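Local coordinates for GTP-binding nuclear protein GSP1 (Encephalitozoon cuniculi, PDB 4DJT) that binds GDP with magnesium as a Ran-family small GTPase and probably takes part in protein import into the nucleus and RNA export from it, at residues Ser86-Thr95 against Ala118-Ile129; Thr25-Asp33 against Ala156-Phe166. All coordinates share one frame; numbering follows the deposited sequence.

How the interactions relate
Both interactions contribute to the nucleotide site of one Ras-like domain, their centres about 12 Å apart. Interaction 1 carries the guanine-reading loop at the end of strand 120-125; interaction 2 joins the phosphate- and magnesium-binding helix start to the loop that meets the base from its O6 side. They touch directly. Asn-125 OD1 lies 2.8 Å from Ala-156 N, probably a hydrogen bond, which ties the two base-binding loops together. Deeper in the core, Phe-91 CZ packs 3.4 Å from Tyr-27 CD2, the rings edge-to-face, and Cys-123 SG lies 3.7 Å from Pro-165 CG. Near the base, Asp-128 OD2 rests 3.6 Å from Lys-157 CE.

Interaction 1 (Ser86-Thr95 against Ala118-Ile129); sequences SGAILFFDVT and APIVVCANKIDI. Unlike the reference sequence in segment 86-95: Leu-90 (reference Phe). With GDP (guanosine-5'-diphosphate), chain C.
Ala-88 N donates to Pro-119 O at one end and Val-94 N to Asn-125 O at the other, the outermost of the backbone hydrogen bonds joining parallel strands 87-93 and 120-125. Between them, the bond from Leu-90 N to Val-121 O is almost straight at 176°.

On one face of the sheet, Ile-89 CG2 meets Cys-123 SG at 3.6 Å, and the same sulfur makes an oblique sulfur-aromatic contact with the Phe-91 ring, 4.8 Å from its centroid. On the other, Leu-90 CB packs on Ile-120 CG2. Phe-92 holds CG between its backbone N and carbonyl carbon (chi1 70°), which carries the ring to the neighbouring strand, where CZ touches Ala-124 CB at 3.5 Å.

At the nucleotide end, Thr-95 N donates to Asp-93 OD1, an Asx turn, and Thr-95 OG1 bonds the same oxygen from the same face of the carboxylate. Lys-126 NZ forms a salt bridge with Asp-93 OD2 at 2.8 Å, from well above the carboxylate plane, and also bonds Gly-21 O and, weakly, GDP O4'. The extended Lys-126 chain lies over one face of the guanine. Asn-125 ND2 bonds Val-22 O, a tie to the phosphate-binding loop. Asp-128 takes guanine N1 with OD1 (2.7 Å) and N2 with OD2 (2.8 Å). Two acceptors against two donors read guanine, the role of the NKxD motif (Asn-125, Lys-126, Asp-128) in Ras-like GTPases.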
loop_
_atom_site.group_PDB
_atom_site.type_symbol
_atom_site.label_atom_id
_atom_site.label_comp_id
_atom_site.label_asym_id
_atom_site.label_seq_id
_atom_site.Cartn_x
_atom_site.Cartn_y
_atom_site.Cartn_z
ATOM N N SER A 86 0.984 11.162 1.797
ATOM C CA SER A 86 0.372 11.744 0.614
ATOM C C SER A 86 -0.688 10.830 0.031
ATOM O O SER A 86 -1.465 11.278 -0.802
ATOM C CB SER A 86 1.425 12.036 -0.460
ATOM O OG SER A 86 2.214 13.141 -0.117
ATOM N N GLY A 87 -0.683 9.541 0.410
ATOM C CA GLY A 87 -1.589 8.564 -0.161
ATOM C C GLY A 87 -1.545 7.279 0.606
ATOM O O GLY A 87 -0.720 7.137 1.517
ATOM N N ALA A 88 -2.435 6.351 0.245
ATOM C CA ALA A 88 -2.507 5.038 0.869
ATOM C C ALA A 88 -2.805 4.000 -0.198
ATOM O O ALA A 88 -3.476 4.291 -1.224
ATOM C CB ALA A 88 -3.571 4.999 1.970
ATOM N N ILE A 89 -2.306 2.784 0.026
ATOM C CA ILE A 89 -2.671 1.628 -0.732
ATOM C C ILE A 89 -3.356 0.704 0.245
ATOM O O ILE A 89 -2.775 0.329 1.260
ATOM C CB ILE A 89 -1.459 0.897 -1.413
ATOM C CG1 ILE A 89 -0.687 1.861 -2.298
ATOM C CG2 ILE A 89 -1.947 -0.290 -2.249
ATOM C CD1 ILE A 89 0.618 1.306 -2.867
ATOM N N LEU A 90 -4.630 0.433 -0.012
ATOM C CA LEU A 90 -5.479 -0.293 0.930
ATOM C C LEU A 90 -5.805 -1.642 0.347
ATOM O O LEU A 90 -6.325 -1.733 -0.767
ATOM C CB LEU A 90 -6.760 0.535 1.215
ATOM C CG LEU A 90 -7.860 -0.154 2.033
ATOM C CD1 LEU A 90 -7.381 -0.551 3.423
ATOM C CD2 LEU A 90 -9.086 0.760 2.111
ATOM N N PHE A 91 -5.413 -2.714 1.048
ATOM C CA PHE A 91 -5.536 -4.054 0.521
ATOM C C PHE A 91 -6.662 -4.793 1.213
ATOM O O PHE A 91 -6.909 -4.590 2.405
ATOM C CB PHE A 91 -4.282 -4.860 0.815
ATOM C CG PHE A 91 -3.042 -4.317 0.174
ATOM C CD1 PHE A 91 -2.515 -4.912 -0.934
ATOM C CD2 PHE A 91 -2.385 -3.237 0.731
ATOM C CE1 PHE A 91 -1.356 -4.400 -1.548
ATOM C CE2 PHE A 91 -1.234 -2.727 0.147
ATOM C CZ PHE A 91 -0.724 -3.317 -0.991
ATOM N N PHE A 92 -7.264 -5.716 0.481
ATOM C CA PHE A 92 -7.990 -6.802 1.108
ATOM C C PHE A 92 -7.618 -8.121 0.449
ATOM O O PHE A 92 -6.975 -8.162 -0.580
ATOM C CB PHE A 92 -9.509 -6.539 1.088
ATOM C CG PHE A 92 -10.128 -6.621 -0.281
ATOM C CD1 PHE A 92 -9.991 -5.574 -1.188
ATOM C CD2 PHE A 92 -10.879 -7.730 -0.655
ATOM C CE1 PHE A 92 -10.530 -5.648 -2.446
ATOM C CE2 PHE A 92 -11.448 -7.801 -1.921
ATOM C CZ PHE A 92 -11.258 -6.765 -2.818
ATOM N N ASP A 93 -8.038 -9.199 1.092
ATOM C CA ASP A 93 -7.842 -10.552 0.635
ATOM C C ASP A 93 -9.163 -10.994 0.009
ATOM O O ASP A 93 -10.203 -11.040 0.701
ATOM C CB ASP A 93 -7.516 -11.390 1.869
ATOM C CG ASP A 93 -7.309 -12.874 1.576
ATOM O OD1 ASP A 93 -7.725 -13.376 0.508
ATOM O OD2 ASP A 93 -6.745 -13.543 2.475
ATOM N N VAL A 94 -9.139 -11.296 -1.287
ATOM C CA VAL A 94 -10.356 -11.627 -2.025
ATOM C C VAL A 94 -10.990 -12.925 -1.542
ATOM O O VAL A 94 -12.129 -13.244 -1.924
ATOM C CB VAL A 94 -10.107 -11.777 -3.545
ATOM C CG1 VAL A 94 -9.682 -10.469 -4.150
ATOM C CG2 VAL A 94 -9.106 -12.884 -3.841
ATOM N N THR A 95 -10.261 -13.680 -0.721
ATOM C CA THR A 95 -10.803 -14.909 -0.135
ATOM C C THR A 95 -11.270 -14.749 1.335
ATOM O O THR A 95 -11.591 -15.753 1.980
ATOM C CB THR A 95 -9.780 -16.057 -0.235
ATOM O OG1 THR A 95 -8.697 -15.816 0.664
ATOM C CG2 THR A 95 -9.228 -16.173 -1.663
ATOM N N ALA A 118 -6.406 13.096 -0.042
ATOM C CA ALA A 118 -5.297 12.177 -0.359
ATOM C C ALA A 118 -5.776 10.898 -1.024
ATOM O O ALA A 118 -6.681 10.215 -0.515
ATOM C CB ALA A 118 -4.499 11.861 0.900
ATOM N N PRO A 119 -5.158 10.536 -2.147
ATOM C CA PRO A 119 -5.648 9.391 -2.882
ATOM C C PRO A 119 -5.488 8.090 -2.112
ATOM O O PRO A 119 -4.430 7.853 -1.463
ATOM C CB PRO A 119 -4.763 9.357 -4.122
ATOM C CG PRO A 119 -3.556 10.141 -3.765
ATOM C CD PRO A 119 -4.080 11.233 -2.880
ATOM N N ILE A 120 -6.514 7.252 -2.204
ATOM C CA ILE A 120 -6.478 5.909 -1.683
ATOM C C ILE A 120 -6.683 4.937 -2.852
ATOM O O ILE A 120 -7.642 5.067 -3.586
ATOM C CB ILE A 120 -7.583 5.681 -0.633
ATOM C CG1 ILE A 120 -7.502 6.702 0.509
ATOM C CG2 ILE A 120 -7.507 4.281 -0.077
ATOM C CD1 ILE A 120 -8.550 6.480 1.588
ATOM N N VAL A 121 -5.752 3.999 -3.046
ATOM C CA VAL A 121 -5.854 3.015 -4.111
ATOM C C VAL A 121 -6.234 1.737 -3.434
ATOM O O VAL A 121 -5.655 1.393 -2.396
ATOM C CB VAL A 121 -4.513 2.848 -4.844
ATOM C CG1 VAL A 121 -4.523 1.638 -5.741
ATOM C CG2 VAL A 121 -4.184 4.127 -5.643
ATOM N N VAL A 122 -7.235 1.052 -3.985
ATOM C CA VAL A 122 -7.714 -0.194 -3.395
ATOM C C VAL A 122 -7.193 -1.351 -4.213
ATOM O O VAL A 122 -7.337 -1.359 -5.424
ATOM C CB VAL A 122 -9.258 -0.249 -3.295
ATOM C CG1 VAL A 122 -9.720 -1.633 -2.815
ATOM C CG2 VAL A 122 -9.752 0.827 -2.338
ATOM N N CYS A 123 -6.573 -2.325 -3.528
ATOM C CA CYS A 123 -6.057 -3.538 -4.157
ATOM C C CYS A 123 -6.721 -4.798 -3.629
ATOM O O CYS A 123 -6.661 -5.095 -2.451
ATOM C CB CYS A 123 -4.539 -3.694 -3.930
ATOM S SG CYS A 123 -3.585 -2.368 -4.702
ATOM N N ALA A 124 -7.351 -5.512 -4.548
ATOM C CA ALA A 124 -7.822 -6.850 -4.341
ATOM C C ALA A 124 -6.645 -7.802 -4.470
ATOM O O ALA A 124 -6.202 -8.102 -5.586
ATOM C CB ALA A 124 -8.885 -7.177 -5.407
ATOM N N ASN A 125 -6.164 -8.320 -3.339
ATOM C CA ASN A 125 -4.988 -9.178 -3.354
ATOM C C ASN A 125 -5.327 -10.681 -3.269
ATOM O O ASN A 125 -6.414 -11.062 -2.814
ATOM C CB ASN A 125 -4.028 -8.773 -2.227
ATOM C CG ASN A 125 -2.689 -9.488 -2.311
ATOM O OD1 ASN A 125 -2.128 -9.623 -3.404
ATOM N ND2 ASN A 125 -2.119 -9.879 -1.129
ATOM N N LYS A 126 -4.378 -11.497 -3.719
ATOM C CA LYS A 126 -4.470 -12.970 -3.658
ATOM C C LYS A 126 -5.413 -13.475 -4.730
ATOM O O LYS A 126 -6.008 -14.562 -4.580
ATOM C CB LYS A 126 -4.927 -13.451 -2.286
ATOM C CG LYS A 126 -4.067 -12.968 -1.145
ATOM C CD LYS A 126 -4.257 -13.796 0.094
ATOM C CE LYS A 126 -3.583 -13.202 1.311
ATOM N NZ LYS A 126 -3.934 -13.909 2.583
ATOM N N ILE A 127 -5.532 -12.720 -5.835
ATOM C CA ILE A 127 -6.374 -13.183 -6.964
ATOM C C ILE A 127 -5.863 -14.489 -7.534
ATOM O O ILE A 127 -6.532 -15.091 -8.370
ATOM C CB ILE A 127 -6.463 -12.171 -8.133
ATOM C CG1 ILE A 127 -5.062 -11.925 -8.751
ATOM C CG2 ILE A 127 -7.134 -10.892 -7.655
ATOM C CD1 ILE A 127 -5.078 -11.009 -9.951
ATOM N N ASP A 128 -4.671 -14.907 -7.111
ATOM C CA ASP A 128 -4.136 -16.225 -7.512
ATOM C C ASP A 128 -4.817 -17.437 -6.863
ATOM O O ASP A 128 -4.682 -18.538 -7.366
ATOM C CB ASP A 128 -2.646 -16.289 -7.267
ATOM C CG ASP A 128 -2.279 -16.063 -5.802
ATOM O OD1 ASP A 128 -2.182 -14.877 -5.385
ATOM O OD2 ASP A 128 -2.038 -17.072 -5.070
ATOM N N ILE A 129 -5.558 -17.244 -5.773
ATOM C CA ILE A 129 -6.126 -18.382 -5.037
ATOM C C ILE A 129 -7.409 -18.877 -5.690
ATOM O O ILE A 129 -8.022 -18.165 -6.486
ATOM C CB ILE A 129 -6.415 -18.040 -3.562
ATOM C CG1 ILE A 129 -5.131 -17.613 -2.858
ATOM C CG2 ILE A 129 -6.995 -19.258 -2.840
ATOM C CD1 ILE A 129 -5.283 -17.400 -1.363
HETATM P PB GDP C . -0.003 -8.666 6.018
HETATM O O1B GDP C . 1.356 -7.949 5.978
HETATM O O2B GDP C . -1.138 -7.909 5.347
HETATM O O3B GDP C . -0.312 -9.227 7.404
HETATM O O3A GDP C . 0.113 -10.030 5.158
HETATM P PA GDP C . 1.412 -10.874 4.782
HETATM O O1A GDP C . 2.198 -10.250 3.645
HETATM O O2A GDP C . 2.122 -11.211 6.055
HETATM O "O5'" GDP C . 0.828 -12.208 4.158
HETATM C "C5'" GDP C . -0.126 -12.964 4.928
HETATM C "C4'" GDP C . -0.184 -14.362 4.339
HETATM O "O4'" GDP C . -0.779 -14.297 3.059
HETATM C "C3'" GDP C . 1.181 -14.959 4.121
HETATM O "O3'" GDP C . 1.089 -16.352 4.337
HETATM C "C2'" GDP C . 1.495 -14.741 2.674
HETATM O "O2'" GDP C . 2.343 -15.742 2.079
HETATM C "C1'" GDP C . 0.103 -14.772 2.083
HETATM N N9 GDP C . 0.010 -13.915 0.909
HETATM C C8 GDP C . 0.280 -12.595 0.794
HETATM N N7 GDP C . 0.076 -12.196 -0.487
HETATM C C5 GDP C . -0.390 -13.240 -1.169
HETATM C C6 GDP C . -0.821 -13.507 -2.552
HETATM O O6 GDP C . -0.831 -12.604 -3.440
HETATM N N1 GDP C . -1.221 -14.763 -2.844
HETATM C C2 GDP C . -1.225 -15.760 -1.914
HETATM N N2 GDP C . -1.628 -16.985 -2.256
HETATM N N3 GDP C . -0.838 -15.580 -0.637
HETATM C C4 GDP C . -0.422 -14.364 -0.241
#

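Interaction 2 (Thr25-Asp33 against Ala156-Phe166); sequences TTYINRVLD and AKTAHNFGLPF. With MG (magnesium ion), chain D; GDP (guanosine-5'-diphosphate), chain C.
Tyr-27 and Ala-156 bring the two backbones closest, their CA atoms 4.3 Å apart, where the short helix ending at Ile-28 faces the loop that begins at Ala-156. A type II turn (Ala-159 to Phe-162) and an overlapping type I turn (Asn-161 to Leu-164) lead into helix 164-174. Ala-156 CB presses against the backbone N of Tyr-27 and lies near the plane of its ring, at the edge.

With CG anti to the backbone N (chi1 -180°), Tyr-27 stretches out to hydrogen-bond Phe-162 O through OH at 2.7 Å, in the carbonyl plane. Phe-162 lies over one face of the tyrosine ring in an offset stack, centroids 4.7 Å apart and planes at 29°. Pro-165 and Phe-166 pack around the hydroxyl end.

This is where the helix following the P-loop of a Ras-like GTPase meets the Ser-Ala-Lys loop. Thr-25 OG1 binds magnesium at 2.1 Å; GDP O1B and four waters complete its six ligands. Thr-26 OG1 bonds GDP O1A at 2.6 Å, while its CG2 turns to Ala-156 O. At the base, Lys-157 N donates to GDP O6 at 3.1 Å.

Arg-30 grips Ala-156 O end-on, NH1 and NH2 each at 2.9 Å, with that oxygen in the guanidinium plane. NH2 also bonds Tyr-27 O, NE hydrogen-bonds Leu-187 O, and Ala-159 CB lies over one face of the guanidinium, toward its rim.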
loop_
_atom_site.group_PDB
_atom_site.type_symbol
_atom_site.label_atom_id
_atom_site.label_comp_id
_atom_site.label_asym_id
_atom_site.label_seq_id
_atom_site.Cartn_x
_atom_site.Cartn_y
_atom_site.Cartn_z
ATOM N N THR A 25 2.734 -6.895 3.576
ATOM C CA THR A 25 4.166 -7.130 3.661
ATOM C C THR A 25 4.679 -7.919 2.472
ATOM O O THR A 25 5.731 -7.572 1.892
ATOM C CB THR A 25 4.497 -7.820 5.011
ATOM O OG1 THR A 25 4.063 -6.956 6.076
ATOM C CG2 THR A 25 5.979 -8.070 5.134
ATOM N N THR A 26 3.917 -8.916 2.035
ATOM C CA THR A 26 4.293 -9.684 0.827
ATOM C C THR A 26 4.448 -8.774 -0.399
ATOM O O THR A 26 5.391 -8.941 -1.212
ATOM C CB THR A 26 3.318 -10.859 0.556
ATOM O OG1 THR A 26 3.248 -11.693 1.737
ATOM C CG2 THR A 26 3.814 -11.712 -0.637
ATOM N N TYR A 27 3.551 -7.796 -0.501
ATOM C CA TYR A 27 3.571 -6.831 -1.580
ATOM C C TYR A 27 4.843 -6.004 -1.580
ATOM O O TYR A 27 5.561 -5.988 -2.577
ATOM C CB TYR A 27 2.391 -5.907 -1.471
ATOM C CG TYR A 27 2.299 -4.838 -2.563
ATOM C CD1 TYR A 27 1.953 -5.178 -3.875
ATOM C CD2 TYR A 27 2.468 -3.509 -2.266
ATOM C CE1 TYR A 27 1.827 -4.214 -4.854
ATOM C CE2 TYR A 27 2.344 -2.532 -3.243
ATOM C CZ TYR A 27 2.032 -2.895 -4.541
ATOM O OH TYR A 27 1.897 -1.895 -5.510
ATOM N N ILE A 28 5.148 -5.347 -0.449
ATOM C CA ILE A 28 6.176 -4.303 -0.436
ATOM C C ILE A 28 7.574 -4.780 -0.034
ATOM O O ILE A 28 8.543 -4.129 -0.363
ATOM C CB ILE A 28 5.779 -3.155 0.488
ATOM C CG1 ILE A 28 6.556 -1.858 0.150
ATOM C CG2 ILE A 28 5.898 -3.610 1.942
ATOM C CD1 ILE A 28 6.250 -1.264 -1.223
ATOM N N ASN A 29 7.670 -5.895 0.708
ATOM C CA ASN A 29 8.914 -6.257 1.374
ATOM C C ASN A 29 9.863 -6.947 0.344
ATOM O O ASN A 29 10.172 -8.155 0.447
ATOM C CB ASN A 29 8.620 -7.145 2.559
ATOM C CG ASN A 29 9.853 -7.496 3.369
ATOM O OD1 ASN A 29 10.879 -6.807 3.319
ATOM N ND2 ASN A 29 9.763 -8.573 4.101
ATOM N N ARG A 30 10.209 -6.150 -0.667
ATOM C CA ARG A 30 11.079 -6.544 -1.758
ATOM C C ARG A 30 12.283 -5.629 -1.751
ATOM O O ARG A 30 12.301 -4.605 -1.085
ATOM C CB ARG A 30 10.310 -6.481 -3.096
ATOM C CG ARG A 30 9.098 -7.399 -3.113
ATOM C CD ARG A 30 8.203 -7.168 -4.344
ATOM N NE ARG A 30 7.793 -8.458 -4.844
ATOM C CZ ARG A 30 6.662 -9.079 -4.544
ATOM N NH1 ARG A 30 6.432 -10.292 -5.046
ATOM N NH2 ARG A 30 5.728 -8.480 -3.825
ATOM N N VAL A 31 13.310 -5.998 -2.485
ATOM C CA VAL A 31 14.543 -5.243 -2.415
ATOM C C VAL A 31 14.336 -3.781 -2.796
ATOM O O VAL A 31 14.768 -2.892 -2.059
ATOM C CB VAL A 31 15.652 -5.897 -3.268
ATOM C CG1 VAL A 31 16.830 -4.955 -3.425
ATOM C CG2 VAL A 31 16.056 -7.240 -2.656
ATOM N N LEU A 32 13.634 -3.529 -3.909
ATOM C CA LEU A 32 13.331 -2.132 -4.341
ATOM C C LEU A 32 14.627 -1.320 -4.389
ATOM O O LEU A 32 15.573 -1.779 -5.014
ATOM C CB LEU A 32 12.252 -1.519 -3.429
ATOM C CG LEU A 32 10.999 -2.403 -3.318
ATOM C CD1 LEU A 32 10.000 -1.853 -2.281
ATOM C CD2 LEU A 32 10.304 -2.557 -4.691
ATOM N N ASP A 33 14.681 -0.117 -3.791
ATOM C CA ASP A 33 15.905 0.701 -3.839
ATOM C C ASP A 33 17.047 0.052 -3.091
ATOM O O ASP A 33 18.199 0.433 -3.309
ATOM C CB ASP A 33 15.698 2.100 -3.258
ATOM C CG ASP A 33 14.832 2.955 -4.109
ATOM O OD1 ASP A 33 14.437 2.481 -5.204
ATOM O OD2 ASP A 33 14.537 4.087 -3.675
ATOM N N ALA A 156 0.290 -10.144 -4.671
ATOM C CA ALA A 156 1.514 -9.736 -4.012
ATOM C C ALA A 156 2.555 -10.839 -4.080
ATOM O O ALA A 156 3.737 -10.560 -4.070
ATOM C CB ALA A 156 1.228 -9.365 -2.571
ATOM N N LYS A 157 2.119 -12.097 -4.118
ATOM C CA LYS A 157 3.065 -13.237 -4.211
ATOM C C LYS A 157 3.945 -13.146 -5.469
ATOM O O LYS A 157 5.184 -13.179 -5.384
ATOM C CB LYS A 157 2.326 -14.571 -4.196
ATOM C CG LYS A 157 3.222 -15.785 -4.489
ATOM C CD LYS A 157 2.466 -17.105 -4.370
ATOM C CE LYS A 157 1.557 -17.372 -5.572
ATOM N NZ LYS A 157 2.188 -18.263 -6.596
ATOM N N THR A 158 3.307 -12.996 -6.629
ATOM C CA THR A 158 4.008 -13.064 -7.909
ATOM C C THR A 158 4.390 -11.689 -8.459
ATOM O O THR A 158 4.952 -11.592 -9.543
ATOM C CB THR A 158 3.143 -13.765 -8.952
ATOM O OG1 THR A 158 2.023 -12.944 -9.269
ATOM C CG2 THR A 158 2.653 -15.134 -8.418
ATOM N N ALA A 159 4.063 -10.638 -7.723
ATOM C CA ALA A 159 4.296 -9.276 -8.168
ATOM C C ALA A 159 3.446 -8.866 -9.398
ATOM O O ALA A 159 3.713 -7.839 -10.021
ATOM C CB ALA A 159 5.787 -9.067 -8.439
ATOM N N HIS A 160 2.399 -9.642 -9.714
ATOM C CA HIS A 160 1.484 -9.301 -10.812
ATOM C C HIS A 160 0.902 -7.946 -10.527
ATOM O O HIS A 160 0.296 -7.746 -9.490
ATOM C CB HIS A 160 0.356 -10.341 -10.940
ATOM C CG HIS A 160 -0.707 -10.009 -12.000
ATOM N ND1 HIS A 160 -0.453 -10.049 -13.332
ATOM C CD2 HIS A 160 -2.070 -9.677 -11.871
ATOM C CE1 HIS A 160 -1.581 -9.751 -14.023
ATOM N NE2 HIS A 160 -2.576 -9.538 -13.133
ATOM N N ASN A 161 1.111 -7.016 -11.454
ATOM C CA ASN A 161 0.598 -5.651 -11.380
ATOM C C ASN A 161 1.213 -4.771 -10.279
ATOM O O ASN A 161 0.598 -3.781 -9.885
ATOM C CB ASN A 161 -0.954 -5.632 -11.251
ATOM C CG ASN A 161 -1.653 -5.890 -12.567
ATOM O OD1 ASN A 161 -1.013 -6.018 -13.601
ATOM N ND2 ASN A 161 -2.994 -6.008 -12.521
ATOM N N PHE A 162 2.436 -5.099 -9.835
ATOM C CA PHE A 162 3.063 -4.419 -8.718
ATOM C C PHE A 162 3.079 -2.920 -8.924
ATOM O O PHE A 162 2.830 -2.155 -7.997
ATOM C CB PHE A 162 4.520 -4.855 -8.515
ATOM C CG PHE A 162 5.227 -4.077 -7.431
ATOM C CD1 PHE A 162 5.120 -4.455 -6.105
ATOM C CD2 PHE A 162 5.942 -2.917 -7.725
ATOM C CE1 PHE A 162 5.714 -3.730 -5.101
ATOM C CE2 PHE A 162 6.546 -2.174 -6.732
ATOM C CZ PHE A 162 6.459 -2.598 -5.395
ATOM N N GLY A 163 3.450 -2.509 -10.141
ATOM C CA GLY A 163 3.602 -1.108 -10.434
ATOM C C GLY A 163 2.358 -0.280 -10.540
ATOM O O GLY A 163 2.456 0.976 -10.466
ATOM N N LEU A 164 1.187 -0.912 -10.742
ATOM C CA LEU A 164 0.004 -0.131 -11.114
ATOM C C LEU A 164 -0.428 0.888 -10.032
ATOM O O LEU A 164 -0.744 2.022 -10.376
ATOM C CB LEU A 164 -1.185 -1.038 -11.541
ATOM C CG LEU A 164 -0.910 -1.925 -12.765
ATOM C CD1 LEU A 164 -2.184 -2.706 -13.109
ATOM C CD2 LEU A 164 -0.466 -1.088 -13.970
ATOM N N PRO A 165 -0.453 0.480 -8.724
ATOM C CA PRO A 165 -0.849 1.477 -7.732
ATOM C C PRO A 165 0.089 2.675 -7.726
ATOM O O PRO A 165 -0.359 3.804 -7.590
ATOM C CB PRO A 165 -0.785 0.707 -6.411
ATOM C CG PRO A 165 -1.063 -0.726 -6.851
ATOM C CD PRO A 165 -0.243 -0.829 -8.105
ATOM N N PHE A 166 1.388 2.414 -7.867
ATOM C CA PHE A 166 2.384 3.501 -7.852
ATOM C C PHE A 166 2.268 4.361 -9.096
ATOM O O PHE A 166 2.395 5.597 -9.044
ATOM C CB PHE A 166 3.800 2.937 -7.696
ATOM C CG PHE A 166 4.033 2.287 -6.382
ATOM C CD1 PHE A 166 4.094 3.041 -5.234
ATOM C CD2 PHE A 166 4.105 0.903 -6.266
ATOM C CE1 PHE A 166 4.228 2.447 -4.000
ATOM C CE2 PHE A 166 4.253 0.319 -5.050
ATOM C CZ PHE A 166 4.329 1.072 -3.904
HETATM MG MG MG D . 2.635 -7.308 7.549
HETATM P PB GDP C . -0.003 -8.666 6.018
HETATM O O1B GDP C . 1.356 -7.949 5.978
HETATM O O2B GDP C . -1.138 -7.909 5.347
HETATM O O3B GDP C . -0.312 -9.227 7.404
HETATM O O3A GDP C . 0.113 -10.030 5.158
HETATM P PA GDP C . 1.412 -10.874 4.782
HETATM O O1A GDP C . 2.198 -10.250 3.645
HETATM O O2A GDP C . 2.122 -11.211 6.055
HETATM O "O5'" GDP C . 0.828 -12.208 4.158
HETATM C "C5'" GDP C . -0.126 -12.964 4.928
HETATM C "C4'" GDP C . -0.184 -14.362 4.339
HETATM O "O4'" GDP C . -0.779 -14.297 3.059
HETATM C "C3'" GDP C . 1.181 -14.959 4.121
HETATM O "O3'" GDP C . 1.089 -16.352 4.337
HETATM C "C2'" GDP C . 1.495 -14.741 2.674
HETATM O "O2'" GDP C . 2.343 -15.742 2.079
HETATM C "C1'" GDP C . 0.103 -14.772 2.083
HETATM N N9 GDP C . 0.010 -13.915 0.909
HETATM C C8 GDP C . 0.280 -12.595 0.794
HETATM N N7 GDP C . 0.076 -12.196 -0.487
HETATM C C5 GDP C . -0.390 -13.240 -1.169
HETATM C C6 GDP C . -0.821 -13.507 -2.552
HETATM O O6 GDP C . -0.831 -12.604 -3.440
HETATM N N1 GDP C . -1.221 -14.763 -2.844
HETATM C C2 GDP C . -1.225 -15.760 -1.914
HETATM N N2 GDP C . -1.628 -16.985 -2.256
HETATM N N3 GDP C . -0.838 -15.580 -0.637
HETATM C C4 GDP C . -0.422 -14.364 -0.241
HETATM O O HOH W 1 2.114 -5.282 7.360
HETATM O O HOH W 2 4.030 -6.774 8.924
HETATM O O HOH W 3 1.074 -7.470 9.031
HETATM O O HOH W 4 3.152 -9.342 7.696
#